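Local coordinates for CLIP-associating protein (Drosophila melanogaster, PDB 4G3A) that tracks microtubule plus ends, stabilises dynamic microtubules and supports mitotic spindle formation, represented here by its N-terminal TOG-like domain of HEAT repeats, at residues T45-G48 against F49-D52; G53-P56 against W57-G60; E71-S74 against E75-K78; A110-L113 against L114-L117; C174-L177 against G178-T181. All blocks are in the same frame, centred on the assembly; numbering follows the deposited sequence.

All five contacts are local, made within a helix or at a helix end of the HEAT-repeat array. Contacts 1 and 2 run on from each other along helix 47-58, centres about 13 Å apart. Both pack on contact 3, in helix 63-80 of the same repeat: Phe73 CE1 lies 3.7 Å from Ile51 CD1 and 3.5 Å from Leu54 CD1. Contact 4, in the second repeat, is centred about 9 Å from contact 3, and Ser74 OG probably hydrogen-bonds to Asp116 OD2. Contact 5, in the third repeat, is centred about 41 Å from contact 1. In TOG domains intra-repeat loops form the tubulin-binding face; for the corresponding loops here, with 59-60 and 178-181, that role is only inferred.

Contact 1: residues T45-G48 against F49-D52; sequences TDMG and FLID
Asp46 and Phe49 meet at about a right angle where helix 47-58 begins, with the carboxylate and ring planes 70° apart. The phenyl group is set anti to its own carbonyl carbon (chi1 -77°), which turns it back towards the residues that precede the helix. Its CD2 comes within 3.2 Å of Asp46 CB, a close methylene-to-ring approach. At the edge of the same ring, near its plane, Thr45 CG2 stands 4.3 Å from Phe49 CE2.

Asp46 is the N-cap residue, and its carboxylate makes the capping bond. OD1 accepts from Gly48 N at 3.0 Å, the donor arriving from above the carboxylate plane, while Asp46 O takes the N-H of Phe49, which sits above the carbonyl plane. Asp46 therefore grips the first turn with both side chain and backbone, and its negative charge would probably interact favourably with the helix N-terminus. Selenomethionine Met47 and Leu50 lie side by side and point the same way, SE 4.1 Å from Leu50 CD2. Regular helical bonding then sets in: Met47 O accepts from Ile51 N in the carbonyl plane, with a weak second bond from Leu50 N, and Gly48 O accepts from Asp52 N at 2.8 Å.

The apolar side of this turn is wedged between two helices. Leu50 packs on Leu9, Ile13 and Met16 of helix 9-18, where Phe49 also meets Ile13; Met47, Leu50 and Ile51 converge on Leu76 of helix 63-80, and Tyr87 touches Met47 and Ile51.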
loop_
_atom_site.group_PDB
_atom_site.type_symbol
_atom_site.label_atom_id
_atom_site.label_comp_id
_atom_site.label_asym_id
_atom_site.label_seq_id
_atom_site.Cartn_x
_atom_site.Cartn_y
_atom_site.Cartn_z
ATOM N N THR A 45 5.597 2.795 -27.994
ATOM C CA THR A 45 4.899 1.877 -28.882
ATOM C C THR A 45 3.687 1.267 -28.204
ATOM O O THR A 45 2.579 1.318 -28.735
ATOM C CB THR A 45 5.822 0.747 -29.358
ATOM O OG1 THR A 45 6.782 1.276 -30.278
ATOM C CG2 THR A 45 5.015 -0.348 -30.042
ATOM N N ASP A 46 3.909 0.691 -27.029
ATOM C CA ASP A 46 2.849 0.045 -26.266
ATOM C C ASP A 46 3.212 0.098 -24.787
ATOM O O ASP A 46 4.232 -0.451 -24.371
ATOM C CB ASP A 46 2.674 -1.405 -26.726
ATOM C CG ASP A 46 1.439 -2.070 -26.142
ATOM O OD1 ASP A 46 0.973 -1.642 -25.060
ATOM O OD2 ASP A 46 0.942 -3.034 -26.771
HETATM N N MSE A 47 2.379 0.776 -24.004
HETATM C CA MSE A 47 2.630 0.966 -22.575
HETATM C C MSE A 47 2.742 -0.368 -21.846
HETATM O O MSE A 47 3.530 -0.510 -20.913
HETATM C CB MSE A 47 1.530 1.829 -21.960
HETATM C CG MSE A 47 1.649 2.027 -20.457
HETATM SE SE MSE A 47 3.346 2.830 -19.909
HETATM C CE MSE A 47 3.099 4.620 -20.640
ATOM N N GLY A 48 1.960 -1.349 -22.289
ATOM C CA GLY A 48 2.000 -2.680 -21.714
ATOM C C GLY A 48 3.397 -3.269 -21.722
ATOM O O GLY A 48 3.770 -4.021 -20.823
ATOM N N PHE A 49 4.180 -2.921 -22.739
ATOM C CA PHE A 49 5.555 -3.398 -22.830
ATOM C C PHE A 49 6.403 -2.896 -21.667
ATOM O O PHE A 49 7.269 -3.611 -21.166
ATOM C CB PHE A 49 6.201 -2.971 -24.151
ATOM C CG PHE A 49 5.776 -3.790 -25.332
ATOM C CD1 PHE A 49 5.865 -5.171 -25.305
ATOM C CD2 PHE A 49 5.316 -3.175 -26.484
ATOM C CE1 PHE A 49 5.484 -5.924 -26.398
ATOM C CE2 PHE A 49 4.935 -3.921 -27.580
ATOM C CZ PHE A 49 5.019 -5.297 -27.537
ATOM N N LEU A 50 6.165 -1.658 -21.247
ATOM C CA LEU A 50 6.907 -1.116 -20.117
ATOM C C LEU A 50 6.456 -1.799 -18.838
ATOM O O LEU A 50 7.278 -2.141 -17.986
ATOM C CB LEU A 50 6.735 0.398 -20.007
ATOM C CG LEU A 50 7.453 0.995 -18.793
ATOM C CD1 LEU A 50 8.936 0.660 -18.835
ATOM C CD2 LEU A 50 7.241 2.496 -18.717
ATOM N N ILE A 51 5.147 -1.998 -18.714
ATOM C CA ILE A 51 4.575 -2.698 -17.561
ATOM C C ILE A 51 5.161 -4.092 -17.425
ATOM O O ILE A 51 5.594 -4.488 -16.345
ATOM C CB ILE A 51 3.055 -2.828 -17.671
ATOM C CG1 ILE A 51 2.418 -1.443 -17.772
ATOM C CG2 ILE A 51 2.498 -3.623 -16.477
ATOM C CD1 ILE A 51 2.690 -0.547 -16.556
ATOM N N ASP A 52 5.181 -4.827 -18.535
ATOM C CA ASP A 52 5.738 -6.172 -18.550
ATOM C C ASP A 52 7.206 -6.134 -18.144
ATOM O O ASP A 52 7.676 -6.998 -17.405
ATOM C CB ASP A 52 5.588 -6.806 -19.935
ATOM C CG ASP A 52 4.135 -6.945 -20.368
ATOM O OD1 ASP A 52 3.242 -6.960 -19.493
ATOM O OD2 ASP A 52 3.890 -7.043 -21.590
#

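Contact 2: residues G53-P56 against W57-G60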
loop_
_atom_site.group_PDB
_atom_site.type_symbol
_atom_site.label_atom_id
_atom_site.label_comp_id
_atom_site.label_asym_id
_atom_site.label_seq_id
_atom_site.Cartn_x
_atom_site.Cartn_y
_atom_site.Cartn_z
ATOM N N GLY A 53 7.922 -5.121 -18.625
ATOM C CA GLY A 53 9.340 -4.982 -18.336
ATOM C C GLY A 53 9.634 -4.726 -16.868
ATOM O O GLY A 53 10.634 -5.206 -16.333
ATOM N N LEU A 54 8.768 -3.961 -16.214
ATOM C CA LEU A 54 8.973 -3.613 -14.815
ATOM C C LEU A 54 8.756 -4.824 -13.901
ATOM O O LEU A 54 9.286 -4.882 -12.790
ATOM C CB LEU A 54 8.025 -2.479 -14.406
ATOM C CG LEU A 54 8.312 -1.102 -15.001
ATOM C CD1 LEU A 54 7.163 -0.151 -14.727
ATOM C CD2 LEU A 54 9.614 -0.549 -14.449
HETATM N N MSE A 55 7.973 -5.784 -14.380
HETATM C CA MSE A 55 7.521 -6.898 -13.547
HETATM C C MSE A 55 8.649 -7.763 -12.972
HETATM O O MSE A 55 8.640 -8.067 -11.782
HETATM C CB MSE A 55 6.475 -7.738 -14.284
HETATM C CG MSE A 55 5.154 -7.011 -14.477
HETATM SE SE MSE A 55 4.387 -6.414 -12.768
HETATM C CE MSE A 55 4.455 -8.131 -11.848
ATOM N N PRO A 56 9.624 -8.162 -13.809
ATOM C CA PRO A 56 10.773 -8.898 -13.265
ATOM C C PRO A 56 11.578 -8.087 -12.244
ATOM O O PRO A 56 12.186 -8.666 -11.347
ATOM C CB PRO A 56 11.622 -9.190 -14.508
ATOM C CG PRO A 56 10.640 -9.218 -15.623
ATOM C CD PRO A 56 9.612 -8.172 -15.284
ATOM N N TRP A 57 11.597 -6.767 -12.390
ATOM C CA TRP A 57 12.277 -5.913 -11.427
ATOM C C TRP A 57 11.505 -5.957 -10.101
ATOM O O TRP A 57 12.071 -6.160 -9.023
ATOM C CB TRP A 57 12.312 -4.471 -11.940
ATOM C CG TRP A 57 13.231 -4.221 -13.115
ATOM C CD1 TRP A 57 13.880 -5.154 -13.872
ATOM C CD2 TRP A 57 13.599 -2.941 -13.653
ATOM N NE1 TRP A 57 14.627 -4.534 -14.852
ATOM C CE2 TRP A 57 14.474 -3.177 -14.737
ATOM C CE3 TRP A 57 13.274 -1.620 -13.324
ATOM C CZ2 TRP A 57 15.025 -2.143 -15.488
ATOM C CZ3 TRP A 57 13.824 -0.592 -14.073
ATOM C CH2 TRP A 57 14.688 -0.860 -15.144
ATOM N N LEU A 58 10.200 -5.751 -10.191
ATOM C CA LEU A 58 9.361 -5.711 -9.002
ATOM C C LEU A 58 9.370 -7.061 -8.288
ATOM O O LEU A 58 9.545 -7.123 -7.074
ATOM C CB LEU A 58 7.935 -5.337 -9.384
ATOM C CG LEU A 58 6.913 -5.354 -8.249
ATOM C CD1 LEU A 58 7.283 -4.308 -7.224
ATOM C CD2 LEU A 58 5.529 -5.115 -8.805
ATOM N N THR A 59 9.194 -8.137 -9.051
ATOM C CA THR A 59 9.151 -9.484 -8.485
ATOM C C THR A 59 10.549 -10.079 -8.307
ATOM O O THR A 59 10.693 -11.274 -8.052
ATOM C CB THR A 59 8.325 -10.430 -9.374
ATOM O OG1 THR A 59 9.046 -10.704 -10.583
ATOM C CG2 THR A 59 6.975 -9.802 -9.709
ATOM N N GLY A 60 11.573 -9.237 -8.425
ATOM C CA GLY A 60 12.949 -9.703 -8.459
ATOM C C GLY A 60 13.640 -9.838 -7.114
ATOM O O GLY A 60 13.058 -9.557 -6.069
#
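The C-terminal end of helix 47-58, within the first HEAT repeat of the TOG domain, is closed by Thr59 turning back onto Met55. Two donors of Thr59 converge on Met55 O: the backbone N at 2.8 Å, in a nearly straight bond (168°), and OG1 at 2.9 Å, from above the carbonyl plane. With chi1 at 71°, OG1 lies between the backbone N and the carbonyl carbon of its own residue, the placement that lets the hydroxyl reach the preceding turn. The other branch, CG2, is packed at 3.7 Å against CE of Met55, a selenomethionine whose chain bends at both chi2 and chi3. This double grip fixes the rotation of the threonine just where the backbone leaves helical geometry, and Gly60 N then bonds back to Trp57 O.

One residue earlier, Leu58 N donates to Leu54 O at 2.9 Å, nearly along the C=O axis. Pro56 brings no N-H to the helix, which is kinked at that point. The indole of Trp57 reaches back towards Gly53 and Leu54: Gly53 O lies over one face, offset toward the rim and 4.1 Å from CD1, while Leu54 CD2 approaches CE3 to 4.0 Å.

Trp57 is buried against Lys24, Ala28 and Leu31 of helix 21-36, with Met16 of helix 9-18 beside it. Leu58 faces Ser69 and Leu70 of helix 63-80. Met55, Leu58 and Thr59 touch His94 of helix 88-98, and Arg98 at the end of that helix bonds the carbonyls of Leu58 and Gly60.

Contact 3: residues E71-S74 against E75-K78; sequences EAFS and ELIK
Glu75 starts at CB, 3.6 Å from Ala72 O, and runs on to CG, which lies 3.4 Å from Glu71 O. A bend at chi2 (-52°) then turns the carboxylate along the helix surface instead of straight outward. At the tip, OE2 has two partners. Lys78 NZ reaches Glu75 OE2 at 2.9 Å in a salt bridge, coming on the syn side but 32° out of the carboxylate plane, and a water donates to the same OE2 at 2.6 Å. That water gives its other hydrogen to Glu71 O, which also accepts the N-H of Glu75, so the glutamate is tied to the preceding turn by backbone and side chain alike. With an alanine in place of Glu75, Lys78 NZ would probably lose this salt-bridge partner and the water one of its two acceptors. The extended chain of Lys78 rises past Ser74 O, its CG 3.2 Å away. On another side of the helix, Phe73 CD1 meets Leu76 CD1 at 4.1 Å.

Helix 63-80 packs between helices 47-58, 21-36 and 104-119: Leu76 faces Leu54 of the first, Glu75 rests on Leu35 and Ser36 of the second, and Phe73 and Ile77 contact Leu113 and Leu117 of the third.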
loop_
_atom_site.group_PDB
_atom_site.type_symbol
_atom_site.label_atom_id
_atom_site.label_comp_id
_atom_site.label_asym_id
_atom_site.label_seq_id
_atom_site.Cartn_x
_atom_site.Cartn_y
_atom_site.Cartn_z
ATOM N N GLU A 71 8.757 2.871 -7.537
ATOM C CA GLU A 71 8.826 4.289 -7.861
ATOM C C GLU A 71 8.421 4.550 -9.313
ATOM O O GLU A 71 7.756 5.545 -9.611
ATOM C CB GLU A 71 10.236 4.816 -7.589
ATOM C CG GLU A 71 10.601 4.818 -6.101
ATOM C CD GLU A 71 12.035 5.261 -5.835
ATOM O OE1 GLU A 71 12.746 4.544 -5.104
ATOM O OE2 GLU A 71 12.455 6.317 -6.352
ATOM N N ALA A 72 8.806 3.648 -10.213
ATOM C CA ALA A 72 8.458 3.804 -11.619
ATOM C C ALA A 72 6.957 3.673 -11.777
ATOM O O ALA A 72 6.333 4.446 -12.507
ATOM C CB ALA A 72 9.176 2.775 -12.477
ATOM N N PHE A 73 6.376 2.685 -11.096
ATOM C CA PHE A 73 4.941 2.500 -11.155
ATOM C C PHE A 73 4.250 3.736 -10.574
ATOM O O PHE A 73 3.253 4.203 -11.113
ATOM C CB PHE A 73 4.512 1.212 -10.429
ATOM C CG PHE A 73 4.667 -0.047 -11.262
ATOM C CD1 PHE A 73 4.093 -0.140 -12.521
ATOM C CD2 PHE A 73 5.357 -1.144 -10.768
ATOM C CE1 PHE A 73 4.222 -1.295 -13.290
ATOM C CE2 PHE A 73 5.497 -2.308 -11.533
ATOM C CZ PHE A 73 4.929 -2.380 -12.795
ATOM N N SER A 74 4.768 4.266 -9.473
ATOM C CA SER A 74 4.178 5.478 -8.910
ATOM C C SER A 74 4.131 6.600 -9.956
ATOM O O SER A 74 3.123 7.305 -10.081
ATOM C CB SER A 74 4.930 5.925 -7.653
ATOM O OG SER A 74 4.443 5.243 -6.504
ATOM N N GLU A 75 5.215 6.757 -10.715
ATOM C CA GLU A 75 5.265 7.808 -11.736
ATOM C C GLU A 75 4.270 7.569 -12.876
ATOM O O GLU A 75 3.613 8.502 -13.331
ATOM C CB GLU A 75 6.693 7.996 -12.269
ATOM C CG GLU A 75 7.660 8.493 -11.209
ATOM C CD GLU A 75 7.152 9.735 -10.490
ATOM O OE1 GLU A 75 6.621 10.653 -11.161
ATOM O OE2 GLU A 75 7.276 9.793 -9.246
ATOM N N LEU A 76 4.138 6.320 -13.315
ATOM C CA LEU A 76 3.122 5.966 -14.313
ATOM C C LEU A 76 1.708 6.218 -13.790
ATOM O O LEU A 76 0.841 6.714 -14.518
ATOM C CB LEU A 76 3.258 4.500 -14.740
ATOM C CG LEU A 76 4.544 4.122 -15.481
ATOM C CD1 LEU A 76 4.707 2.609 -15.556
ATOM C CD2 LEU A 76 4.563 4.737 -16.875
ATOM N N ILE A 77 1.476 5.874 -12.522
ATOM C CA ILE A 77 0.181 6.125 -11.909
ATOM C C ILE A 77 -0.118 7.616 -11.953
ATOM O O ILE A 77 -1.214 8.022 -12.328
ATOM C CB ILE A 77 0.142 5.647 -10.446
ATOM C CG1 ILE A 77 0.129 4.122 -10.383
ATOM C CG2 ILE A 77 -1.077 6.200 -9.725
ATOM C CD1 ILE A 77 0.612 3.607 -9.060
ATOM N N LYS A 78 0.857 8.433 -11.560
ATOM C CA LYS A 78 0.676 9.881 -11.571
ATOM C C LYS A 78 0.365 10.409 -12.968
ATOM O O LYS A 78 -0.496 11.270 -13.129
ATOM C CB LYS A 78 1.905 10.584 -11.005
ATOM C CG LYS A 78 2.119 10.338 -9.534
ATOM C CD LYS A 78 3.432 10.927 -9.097
ATOM C CE LYS A 78 3.894 10.304 -7.803
ATOM N NZ LYS A 78 5.218 10.865 -7.426
HETATM O O HOH W 1 7.951 7.680 -7.882
#

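Contact 4: residues A110-L113 against L114-L117; sequences AQLL and LRDL
Four consecutive i-to-i+4 bonds, from Leu114 N to Ala110 O at 3.1 Å through Leu117 N to Leu113 O at 3.0 Å, make residues 110-117 an unbroken length of helix. On it Arg115 folds back: its chain bends at chi3 (-64°), laying one face of the guanidinium over Leu112 CA and Gln111 O, both offset toward the rim. In the plane of the group, at its edge, a water accepts from NH1 at 3.0 Å and donates to Gln111 OE1 at 2.9 Å, bridging the two side chains. The Gln111 amide has further partners: OE1 hydrogen-bonds to Thr151 OG1 and NE2 to Glu147 OE1.

Leu112 lies across Asp116, its CD1 3.7 Å from OD1. The polar partner of this buried carboxylate is Ser74, whose OG hydrogen-bonds to OD2. Leu113 and Leu117 also cross obliquely, CD2 to CD1 at 3.8 Å.

Helix 104-119 of the second HEAT repeat packs on three neighbouring helices. Asp116 lies beside Lys78 of helix 63-80, Ala110 and Leu114 sit on Val95 and Leu92 of helix 88-98, and Arg115 lies beside Asn154 and Glu158 of helix 142-159.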
loop_
_atom_site.group_PDB
_atom_site.type_symbol
_atom_site.label_atom_id
_atom_site.label_comp_id
_atom_site.label_asym_id
_atom_site.label_seq_id
_atom_site.Cartn_x
_atom_site.Cartn_y
_atom_site.Cartn_z
ATOM N N ALA A 110 6.452 1.025 -1.496
ATOM C CA ALA A 110 5.261 0.214 -1.718
ATOM C C ALA A 110 4.022 0.909 -1.139
ATOM O O ALA A 110 2.990 1.026 -1.804
ATOM C CB ALA A 110 5.440 -1.168 -1.108
ATOM N N GLN A 111 4.128 1.392 0.096
ATOM C CA GLN A 111 3.000 2.091 0.712
ATOM C C GLN A 111 2.680 3.333 -0.124
ATOM O O GLN A 111 1.522 3.678 -0.357
ATOM C CB GLN A 111 3.340 2.487 2.152
ATOM C CG GLN A 111 3.267 1.343 3.180
ATOM C CD GLN A 111 1.849 1.052 3.637
ATOM O OE1 GLN A 111 0.875 1.430 2.973
ATOM N NE2 GLN A 111 1.719 0.368 4.771
ATOM N N LEU A 112 3.724 3.996 -0.600
ATOM C CA LEU A 112 3.527 5.208 -1.386
ATOM C C LEU A 112 2.829 4.899 -2.724
ATOM O O LEU A 112 1.945 5.634 -3.147
ATOM C CB LEU A 112 4.859 5.951 -1.577
ATOM C CG LEU A 112 4.865 7.260 -2.373
ATOM C CD1 LEU A 112 3.679 8.160 -2.036
ATOM C CD2 LEU A 112 6.183 7.995 -2.161
ATOM N N LEU A 113 3.207 3.805 -3.375
ATOM C CA LEU A 113 2.499 3.356 -4.577
ATOM C C LEU A 113 1.006 3.170 -4.302
ATOM O O LEU A 113 0.152 3.562 -5.117
ATOM C CB LEU A 113 3.106 2.039 -5.112
ATOM C CG LEU A 113 2.536 1.489 -6.426
ATOM C CD1 LEU A 113 3.539 0.533 -7.164
ATOM C CD2 LEU A 113 1.189 0.800 -6.214
ATOM N N LEU A 114 0.687 2.561 -3.157
ATOM C CA LEU A 114 -0.711 2.370 -2.777
ATOM C C LEU A 114 -1.424 3.714 -2.584
ATOM O O LEU A 114 -2.535 3.904 -3.061
ATOM C CB LEU A 114 -0.841 1.503 -1.513
ATOM C CG LEU A 114 -0.324 0.064 -1.628
ATOM C CD1 LEU A 114 -0.415 -0.636 -0.274
ATOM C CD2 LEU A 114 -1.094 -0.699 -2.692
ATOM N N ARG A 115 -0.791 4.654 -1.894
ATOM C CA ARG A 115 -1.411 5.970 -1.726
ATOM C C ARG A 115 -1.585 6.682 -3.077
ATOM O O ARG A 115 -2.584 7.367 -3.311
ATOM C CB ARG A 115 -0.613 6.820 -0.731
ATOM C CG ARG A 115 -0.636 6.251 0.700
ATOM C CD ARG A 115 -0.229 7.299 1.744
ATOM N NE ARG A 115 1.153 7.744 1.580
ATOM C CZ ARG A 115 2.200 7.124 2.118
ATOM N NH1 ARG A 115 2.025 6.028 2.845
ATOM N NH2 ARG A 115 3.425 7.592 1.931
ATOM N N ASP A 116 -0.614 6.504 -3.971
ATOM C CA ASP A 116 -0.685 7.120 -5.295
ATOM C C ASP A 116 -1.866 6.583 -6.105
ATOM O O ASP A 116 -2.551 7.345 -6.786
ATOM C CB ASP A 116 0.636 6.956 -6.060
ATOM C CG ASP A 116 1.760 7.820 -5.493
ATOM O OD1 ASP A 116 1.483 8.873 -4.872
ATOM O OD2 ASP A 116 2.931 7.441 -5.673
ATOM N N LEU A 117 -2.125 5.282 -6.019
ATOM C CA LEU A 117 -3.297 4.704 -6.681
ATOM C C LEU A 117 -4.587 5.436 -6.299
ATOM O O LEU A 117 -5.468 5.659 -7.130
ATOM C CB LEU A 117 -3.439 3.217 -6.339
ATOM C CG LEU A 117 -2.425 2.202 -6.881
ATOM C CD1 LEU A 117 -2.620 0.833 -6.232
ATOM C CD2 LEU A 117 -2.528 2.075 -8.417
HETATM O O HOH W 2 -0.200 4.081 3.150
#

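Contact 5: residues C174-L177 against G178-T181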
loop_
_atom_site.group_PDB
_atom_site.type_symbol
_atom_site.label_atom_id
_atom_site.label_comp_id
_atom_site.label_asym_id
_atom_site.label_seq_id
_atom_site.Cartn_x
_atom_site.Cartn_y
_atom_site.Cartn_z
ATOM N N CYS A 174 -10.267 -6.510 14.788
ATOM C CA CYS A 174 -10.343 -7.099 16.124
ATOM C C CYS A 174 -9.713 -8.496 16.158
ATOM O O CYS A 174 -9.050 -8.850 17.124
ATOM C CB CYS A 174 -11.780 -7.120 16.632
ATOM S SG CYS A 174 -12.392 -5.489 17.175
ATOM N N ALA A 175 -9.901 -9.278 15.094
ATOM C CA ALA A 175 -9.259 -10.586 15.001
ATOM C C ALA A 175 -7.746 -10.478 15.138
ATOM O O ALA A 175 -7.108 -11.363 15.700
ATOM C CB ALA A 175 -9.624 -11.279 13.685
ATOM N N LEU A 176 -7.168 -9.400 14.610
ATOM C CA LEU A 176 -5.725 -9.197 14.720
ATOM C C LEU A 176 -5.227 -8.834 16.124
ATOM O O LEU A 176 -4.019 -8.867 16.378
ATOM C CB LEU A 176 -5.230 -8.182 13.683
ATOM C CG LEU A 176 -5.317 -8.687 12.231
ATOM C CD1 LEU A 176 -4.612 -7.728 11.295
ATOM C CD2 LEU A 176 -4.722 -10.080 12.105
ATOM N N LEU A 177 -6.146 -8.484 17.034
ATOM C CA LEU A 177 -5.778 -8.318 18.442
ATOM C C LEU A 177 -5.196 -9.609 19.016
ATOM O O LEU A 177 -4.355 -9.565 19.908
ATOM C CB LEU A 177 -6.984 -7.873 19.293
ATOM C CG LEU A 177 -7.506 -6.459 19.024
ATOM C CD1 LEU A 177 -8.820 -6.197 19.763
ATOM C CD2 LEU A 177 -6.464 -5.422 19.419
ATOM N N GLY A 178 -5.644 -10.752 18.502
ATOM C CA GLY A 178 -5.108 -12.039 18.916
ATOM C C GLY A 178 -4.087 -12.629 17.947
ATOM O O GLY A 178 -3.891 -13.846 17.902
ATOM N N ASP A 179 -3.436 -11.771 17.163
ATOM C CA ASP A 179 -2.397 -12.215 16.233
ATOM C C ASP A 179 -1.276 -12.912 17.009
ATOM O O ASP A 179 -0.988 -12.546 18.143
ATOM C CB ASP A 179 -1.835 -11.009 15.470
ATOM C CG ASP A 179 -1.078 -11.406 14.218
ATOM O OD1 ASP A 179 0.163 -11.530 14.277
ATOM O OD2 ASP A 179 -1.723 -11.571 13.167
ATOM N N PRO A 180 -0.640 -13.930 16.412
ATOM C CA PRO A 180 0.437 -14.572 17.183
ATOM C C PRO A 180 1.661 -13.677 17.354
ATOM O O PRO A 180 2.552 -14.020 18.119
ATOM C CB PRO A 180 0.795 -15.799 16.336
ATOM C CG PRO A 180 0.330 -15.460 14.954
ATOM C CD PRO A 180 -0.909 -14.624 15.140
ATOM N N THR A 181 1.697 -12.554 16.642
ATOM C CA THR A 181 2.854 -11.664 16.640
ATOM C C THR A 181 2.537 -10.408 17.435
ATOM O O THR A 181 1.487 -9.794 17.232
ATOM C CB THR A 181 3.225 -11.258 15.187
ATOM O OG1 THR A 181 3.947 -12.329 14.555
ATOM C CG2 THR A 181 4.072 -10.006 15.167
#
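Asp179 N donates to Leu176 O from an unusual direction, 74° out of the carbonyl plane, at 3.1 Å. One residue earlier Gly178 N bonds Ala175 O at 3.2 Å, again from above the plane. Both bonds span three residues, as the chain leaves helix 170-175 and tightens into a turn.

The side chains of Leu176 and Asp179 lie side by side and point the same way, with CD2 of the leucine 3.5 Å from Asp179 OD2. Asp179 CB sits 3.2 Å from Leu176 O. Chi1 of -163° puts its carboxylate beside its own carbonyl carbon, where OD1 accepts from Thr181 N at 3.0 Å on the anti side, 27° out of the carboxylate plane. The other oxygen, OD2, forms a salt bridge with Arg145 of helix 142-159. Replacement by an alanine would probably leave the charge of Arg145 without this mate and the N-H of Thr181 without its carboxylate acceptor, setting the loop freer to move.

Closed by OD1 around Pro180, the bend is an Asx turn. Thr181, whose side chain makes no capping bond, is the N-cap residue of helix 182-199, and the turn links the antiparallel helix pair of the third HEAT repeat.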